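Local coordinates for protein reducing end xylose-releasing exo-oligoxylanase (Paenibacillus barengoltzii G22, PDB 5YXT) that acts as a family 8 glycoside hydrolase that releases xylose from the reducing end of xylo-oligosaccharides in xylan breakdown, at residues 171-176 with 186-191; 65-70 with 123-128. All coordinates share one frame; numbering follows the deposited sequence.

Contact 1: residues 171-176 with 186-191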
loop_
_atom_site.group_PDB
_atom_site.type_symbol
_atom_site.label_atom_id
_atom_site.label_comp_id
_atom_site.label_asym_id
_atom_site.label_seq_id
_atom_site.Cartn_x
_atom_site.Cartn_y
_atom_site.Cartn_z
ATOM N N PRO C 171 -51.642 20.874 3.310
ATOM C CA PRO C 171 -51.392 19.712 4.172
ATOM C C PRO C 171 -50.404 18.715 3.582
ATOM O O PRO C 171 -50.796 17.626 3.147
ATOM C CB PRO C 171 -52.789 19.097 4.323
ATOM C CG PRO C 171 -53.477 19.429 3.028
ATOM C CD PRO C 171 -52.861 20.709 2.497
ATOM N N GLY C 172 -49.120 19.071 3.569
ATOM C CA GLY C 172 -48.067 18.149 3.174
ATOM C C GLY C 172 -46.752 18.454 3.864
ATOM O O GLY C 172 -46.729 19.225 4.825
ATOM N N TYR C 173 -45.650 17.861 3.394
ATOM C CA TYR C 173 -44.331 18.078 3.999
ATOM C C TYR C 173 -43.256 18.277 2.938
ATOM O O TYR C 173 -43.312 17.653 1.865
ATOM C CB TYR C 173 -43.939 16.905 4.909
ATOM C CG TYR C 173 -44.648 16.934 6.242
ATOM C CD1 TYR C 173 -44.127 17.647 7.305
ATOM C CD2 TYR C 173 -45.845 16.260 6.427
ATOM C CE1 TYR C 173 -44.775 17.685 8.521
ATOM C CE2 TYR C 173 -46.508 16.298 7.641
ATOM C CZ TYR C 173 -45.964 17.009 8.682
ATOM O OH TYR C 173 -46.607 17.046 9.892
ATOM N N PRO C 174 -42.272 19.126 3.205
ATOM C CA PRO C 174 -41.176 19.311 2.254
ATOM C C PRO C 174 -40.176 18.164 2.358
ATOM O O PRO C 174 -40.173 17.383 3.308
ATOM C CB PRO C 174 -40.563 20.639 2.698
ATOM C CG PRO C 174 -40.734 20.609 4.182
ATOM C CD PRO C 174 -42.054 19.905 4.438
ATOM N N MET C 175 -39.311 18.084 1.349
ATOM C CA MET C 175 -38.344 16.999 1.244
ATOM C C MET C 175 -37.041 17.292 1.961
ATOM O O MET C 175 -36.241 16.369 2.153
ATOM C CB MET C 175 -38.026 16.703 -0.222
ATOM C CG MET C 175 -38.687 15.458 -0.748
ATOM S SD MET C 175 -38.517 15.322 -2.532
ATOM C CE MET C 175 -39.880 14.235 -2.883
ATOM N N TRP C 176 -36.800 18.556 2.306
ATOM C CA TRP C 176 -35.653 18.975 3.095
ATOM C C TRP C 176 -36.158 19.512 4.421
ATOM O O TRP C 176 -37.111 20.298 4.452
ATOM C CB TRP C 176 -34.829 20.057 2.378
ATOM C CG TRP C 176 -33.796 19.502 1.469
ATOM C CD1 TRP C 176 -32.451 19.421 1.714
ATOM C CD2 TRP C 176 -34.002 18.924 0.172
ATOM N NE1 TRP C 176 -31.813 18.830 0.650
ATOM C CE2 TRP C 176 -32.736 18.516 -0.310
ATOM C CE3 TRP C 176 -35.127 18.705 -0.628
ATOM C CZ2 TRP C 176 -32.567 17.900 -1.553
ATOM C CZ3 TRP C 176 -34.959 18.093 -1.865
ATOM C CH2 TRP C 176 -33.687 17.698 -2.315
ATOM N N VAL C 186 -38.224 10.344 3.265
ATOM C CA VAL C 186 -39.446 10.737 2.558
ATOM C C VAL C 186 -39.984 11.999 3.217
ATOM O O VAL C 186 -39.610 12.326 4.352
ATOM C CB VAL C 186 -40.524 9.629 2.578
ATOM C CG1 VAL C 186 -40.016 8.343 1.924
ATOM C CG2 VAL C 186 -41.000 9.373 3.990
ATOM N N PRO C 187 -40.853 12.741 2.517
ATOM C CA PRO C 187 -41.357 13.997 3.091
ATOM C C PRO C 187 -41.904 13.844 4.495
ATOM O O PRO C 187 -41.709 14.730 5.326
ATOM C CB PRO C 187 -42.458 14.410 2.102
ATOM C CG PRO C 187 -41.998 13.884 0.815
ATOM C CD PRO C 187 -41.291 12.579 1.115
ATOM N N ASN C 188 -42.542 12.718 4.795
ATOM C CA ASN C 188 -43.253 12.568 6.056
ATOM C C ASN C 188 -42.414 11.920 7.148
ATOM O O ASN C 188 -42.967 11.530 8.181
ATOM C CB ASN C 188 -44.531 11.761 5.834
ATOM C CG ASN C 188 -45.620 12.587 5.205
ATOM O OD1 ASN C 188 -45.686 12.713 3.986
ATOM N ND2 ASN C 188 -46.485 13.158 6.035
ATOM N N CYS C 189 -41.102 11.807 6.962
ATOM C CA CYS C 189 -40.263 11.187 7.973
ATOM C C CYS C 189 -39.093 12.093 8.323
ATOM O O CYS C 189 -38.484 12.717 7.444
ATOM C CB CYS C 189 -39.771 9.812 7.507
ATOM S SG CYS C 189 -41.054 8.512 7.623
ATOM N N GLU C 190 -38.769 12.123 9.610
ATOM C CA GLU C 190 -37.669 12.915 10.156
ATOM C C GLU C 190 -36.426 12.062 10.370
ATOM O O GLU C 190 -35.850 12.023 11.461
ATOM C CB GLU C 190 -38.102 13.583 11.454
ATOM C CG GLU C 190 -39.259 14.543 11.289
ATOM C CD GLU C 190 -38.806 15.977 11.118
ATOM O OE1 GLU C 190 -37.817 16.229 10.385
ATOM O OE2 GLU C 190 -39.440 16.859 11.737
ATOM N N PHE C 191 -36.031 11.341 9.323
ATOM C CA PHE C 191 -34.704 10.740 9.239
ATOM C C PHE C 191 -34.281 10.762 7.774
ATOM O O PHE C 191 -35.002 11.263 6.908
ATOM C CB PHE C 191 -34.679 9.334 9.859
ATOM C CG PHE C 191 -35.501 8.296 9.118
ATOM C CD1 PHE C 191 -34.950 7.570 8.069
ATOM C CD2 PHE C 191 -36.798 7.994 9.526
ATOM C CE1 PHE C 191 -35.690 6.593 7.407
ATOM C CE2 PHE C 191 -37.540 7.017 8.876
ATOM C CZ PHE C 191 -36.992 6.321 7.811
HETATM O O HOH W 1 -46.037 14.830 2.068
#
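A type I beta turn from Val186 to Cys189, in the long connection between helices 152-165 and 199-208, sets its two central residues, Pro187 and Asn188, against Tyr173 and its neighbours from earlier in the same loop. Tyr173 CB rests 3.1 Å from Pro187 O, and in return Pro187 CB lies 3.4 Å from Tyr173 O. With CG beside the backbone N (chi1 -77°), the tyrosine ring reaches the asparagine amide; Tyr173 CD2 is 3.2 Å from Asn188 ND2, the two planes being 70° apart. Further along, Met175 and Pro187 run side by side, CG to CG at 4.0 Å. Pro187 CA makes a bent CH...O contact with Pro174 O, 3.6 Å away (135° at the hydrogen). Water links the outer end, donating to Asn188 OD1 (2.9 Å) and accepting a weak bond from Tyr173 N. Nearby, Lys184 NZ hydrogen-bonds Pro174 O and, weakly, Pro187 O, while Tyr108 OH bonds to Tyr173 O. Cys189, which has been seen in an interchain disulfide, directs its CB away from the other segment. With no direct hydrogen bond between them, the two segments meet by van der Waals contact, while a lysine and a water bridge their polar atoms.

Contact 2: residues 65-70 with 123-128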
loop_
_atom_site.group_PDB
_atom_site.type_symbol
_atom_site.label_atom_id
_atom_site.label_comp_id
_atom_site.label_asym_id
_atom_site.label_seq_id
_atom_site.Cartn_x
_atom_site.Cartn_y
_atom_site.Cartn_z
ATOM N N ASP C 65 -41.245 -3.205 -11.831
ATOM C CA ASP C 65 -41.992 -1.966 -11.741
ATOM C C ASP C 65 -41.143 -0.844 -12.342
ATOM O O ASP C 65 -39.974 -1.038 -12.688
ATOM C CB ASP C 65 -42.416 -1.679 -10.285
ATOM C CG ASP C 65 -41.240 -1.430 -9.352
ATOM O OD1 ASP C 65 -40.126 -1.892 -9.647
ATOM O OD2 ASP C 65 -41.441 -0.770 -8.309
ATOM N N VAL C 66 -41.760 0.322 -12.521
ATOM C CA VAL C 66 -41.086 1.518 -13.022
ATOM C C VAL C 66 -40.951 2.481 -11.855
ATOM O O VAL C 66 -41.946 2.844 -11.210
ATOM C CB VAL C 66 -41.837 2.172 -14.191
ATOM C CG1 VAL C 66 -41.102 3.432 -14.619
ATOM C CG2 VAL C 66 -41.951 1.199 -15.363
ATOM N N ARG C 67 -39.729 2.900 -11.591
ATOM C CA ARG C 67 -39.431 3.617 -10.374
ATOM C C ARG C 67 -38.810 4.978 -10.695
ATOM O O ARG C 67 -38.092 5.130 -11.691
ATOM C CB ARG C 67 -38.555 2.701 -9.511
ATOM C CG ARG C 67 -37.631 3.427 -8.672
ATOM C CD ARG C 67 -38.416 4.110 -7.524
ATOM N NE ARG C 67 -37.677 5.065 -6.738
ATOM C CZ ARG C 67 -36.923 4.737 -5.704
ATOM N NH1 ARG C 67 -36.822 3.485 -5.368
ATOM N NH2 ARG C 67 -36.257 5.680 -5.023
ATOM N N THR C 68 -39.128 5.997 -9.881
ATOM C CA THR C 68 -38.602 7.318 -10.204
ATOM C C THR C 68 -37.085 7.359 -10.069
ATOM O O THR C 68 -36.440 8.159 -10.743
ATOM C CB THR C 68 -39.237 8.412 -9.339
ATOM O OG1 THR C 68 -39.085 8.095 -7.941
ATOM C CG2 THR C 68 -40.738 8.652 -9.735
ATOM N N GLU C 69 -36.500 6.526 -9.204
ATOM C CA GLU C 69 -35.045 6.384 -9.163
ATOM C C GLU C 69 -34.494 6.077 -10.548
ATOM O O GLU C 69 -33.685 6.838 -11.083
ATOM C CB GLU C 69 -34.620 5.284 -8.194
ATOM C CG GLU C 69 -33.624 5.719 -7.136
ATOM C CD GLU C 69 -33.244 4.579 -6.169
ATOM O OE1 GLU C 69 -32.753 3.500 -6.604
ATOM O OE2 GLU C 69 -33.482 4.755 -4.947
ATOM N N GLY C 70 -34.955 4.976 -11.137
ATOM C CA GLY C 70 -34.475 4.581 -12.449
ATOM C C GLY C 70 -34.831 5.573 -13.541
ATOM O O GLY C 70 -34.016 5.853 -14.422
ATOM N N GLY C 123 -46.683 8.094 -2.786
ATOM C CA GLY C 123 -45.638 8.885 -2.180
ATOM C C GLY C 123 -44.383 8.894 -3.034
ATOM O O GLY C 123 -44.181 8.027 -3.891
ATOM N N PRO C 124 -43.515 9.875 -2.810
ATOM C CA PRO C 124 -42.338 10.036 -3.674
ATOM C C PRO C 124 -41.077 9.447 -3.074
ATOM O O PRO C 124 -41.072 8.992 -1.927
ATOM C CB PRO C 124 -42.222 11.555 -3.796
ATOM C CG PRO C 124 -42.668 12.038 -2.423
ATOM C CD PRO C 124 -43.660 11.007 -1.877
ATOM N N ALA C 125 -40.003 9.462 -3.847
ATOM C CA ALA C 125 -38.673 9.146 -3.338
ATOM C C ALA C 125 -37.788 10.351 -3.607
ATOM O O ALA C 125 -37.569 10.703 -4.780
ATOM C CB ALA C 125 -38.107 7.892 -3.996
ATOM N N PRO C 126 -37.288 11.026 -2.570
ATOM C CA PRO C 126 -36.562 12.282 -2.796
ATOM C C PRO C 126 -35.326 12.133 -3.655
ATOM O O PRO C 126 -34.925 13.112 -4.289
ATOM C CB PRO C 126 -36.205 12.734 -1.373
ATOM C CG PRO C 126 -37.290 12.151 -0.535
ATOM C CD PRO C 126 -37.604 10.820 -1.149
ATOM N N ASP C 127 -34.703 10.954 -3.705
ATOM C CA ASP C 127 -33.519 10.826 -4.550
ATOM C C ASP C 127 -33.884 10.912 -6.025
ATOM O O ASP C 127 -33.101 11.434 -6.827
ATOM C CB ASP C 127 -32.765 9.532 -4.245
ATOM C CG ASP C 127 -33.656 8.303 -4.258
ATOM O OD1 ASP C 127 -34.870 8.400 -3.997
ATOM O OD2 ASP C 127 -33.112 7.216 -4.512
ATOM N N GLY C 128 -35.078 10.447 -6.396
ATOM C CA GLY C 128 -35.539 10.653 -7.760
ATOM C C GLY C 128 -35.789 12.116 -8.067
ATOM O O GLY C 128 -35.402 12.608 -9.125
HETATM O O HOH W 2 -40.442 10.133 -6.393
#
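Arg67 NH2 is gripped by two acids: it forms a salt bridge to Glu69 OE2 at 2.9 Å within its own segment and another, across the contact, to Asp127 OD1 at 3.2 Å. Asp127 OD1 comes in at the edge of the guanidinium, although the carboxylate is turned 65° from the guanidinium plane. A bend at chi2 (72°) carries the arginine chain back over the start of its own helix, where Glu69 CB lies over one guanidinium face, offset toward the rim. The methyl of Ala125 packs closely against the same group, its CB 3.1 Å from Arg67 NH2. The two acids also approach each other, with Glu69 OE2 only 2.5 Å from Asp127 OD2 and their carboxylate planes 77° apart. Arg264 adds long, weak ion pairs to both. An alanine in place of Asp127 would probably leave Arg67 NH2 with Glu69 alone of its two acidic partners and open a gap beside the glutamate carboxylate.

Beside this network a water joins the helix starts, 2.9 Å from Thr68 OG1 and accepting from Ala125 N at 2.7 Å. Gly128 completes the fit, since a side chain there would run into Thr68 OG1; its bare CA lies 4.0 Å from Thr68 O. Arg67 and Ala125 occupy the N-cap positions of helices 68-80 and 126-143; the salt bridge from Arg67 to Asp127 ties together the first turns of these two helices of the (alpha/alpha)6 barrel expected for glycoside hydrolase family 8. The interlocked salt bridges imply that the positions of Glu69 and Asp127 depend on each other through a shared arginine.

Overall arrangement
Contact 2 is the core contact, its centre about 11 Å from the centre of the chain, whereas the centre of contact 1 lies about 20 Å from it and that contact is partly exposed. Charge governs the inner one, with salt bridges joining the starts of two helices; the outer one holds two parts of a single loop by apolar and water-mediated contact. Their centres are about 15 Å apart, yet they touch: Met175 CE packs 3.6 Å from Pro124 CG, and Pro187 CG lies 3.8 Å from that same Pro124 CG. The start of helix 126-143 and the residues before it thus meet the arginine network through Ala125 and Asp127, and the loop through Pro124 and Pro126.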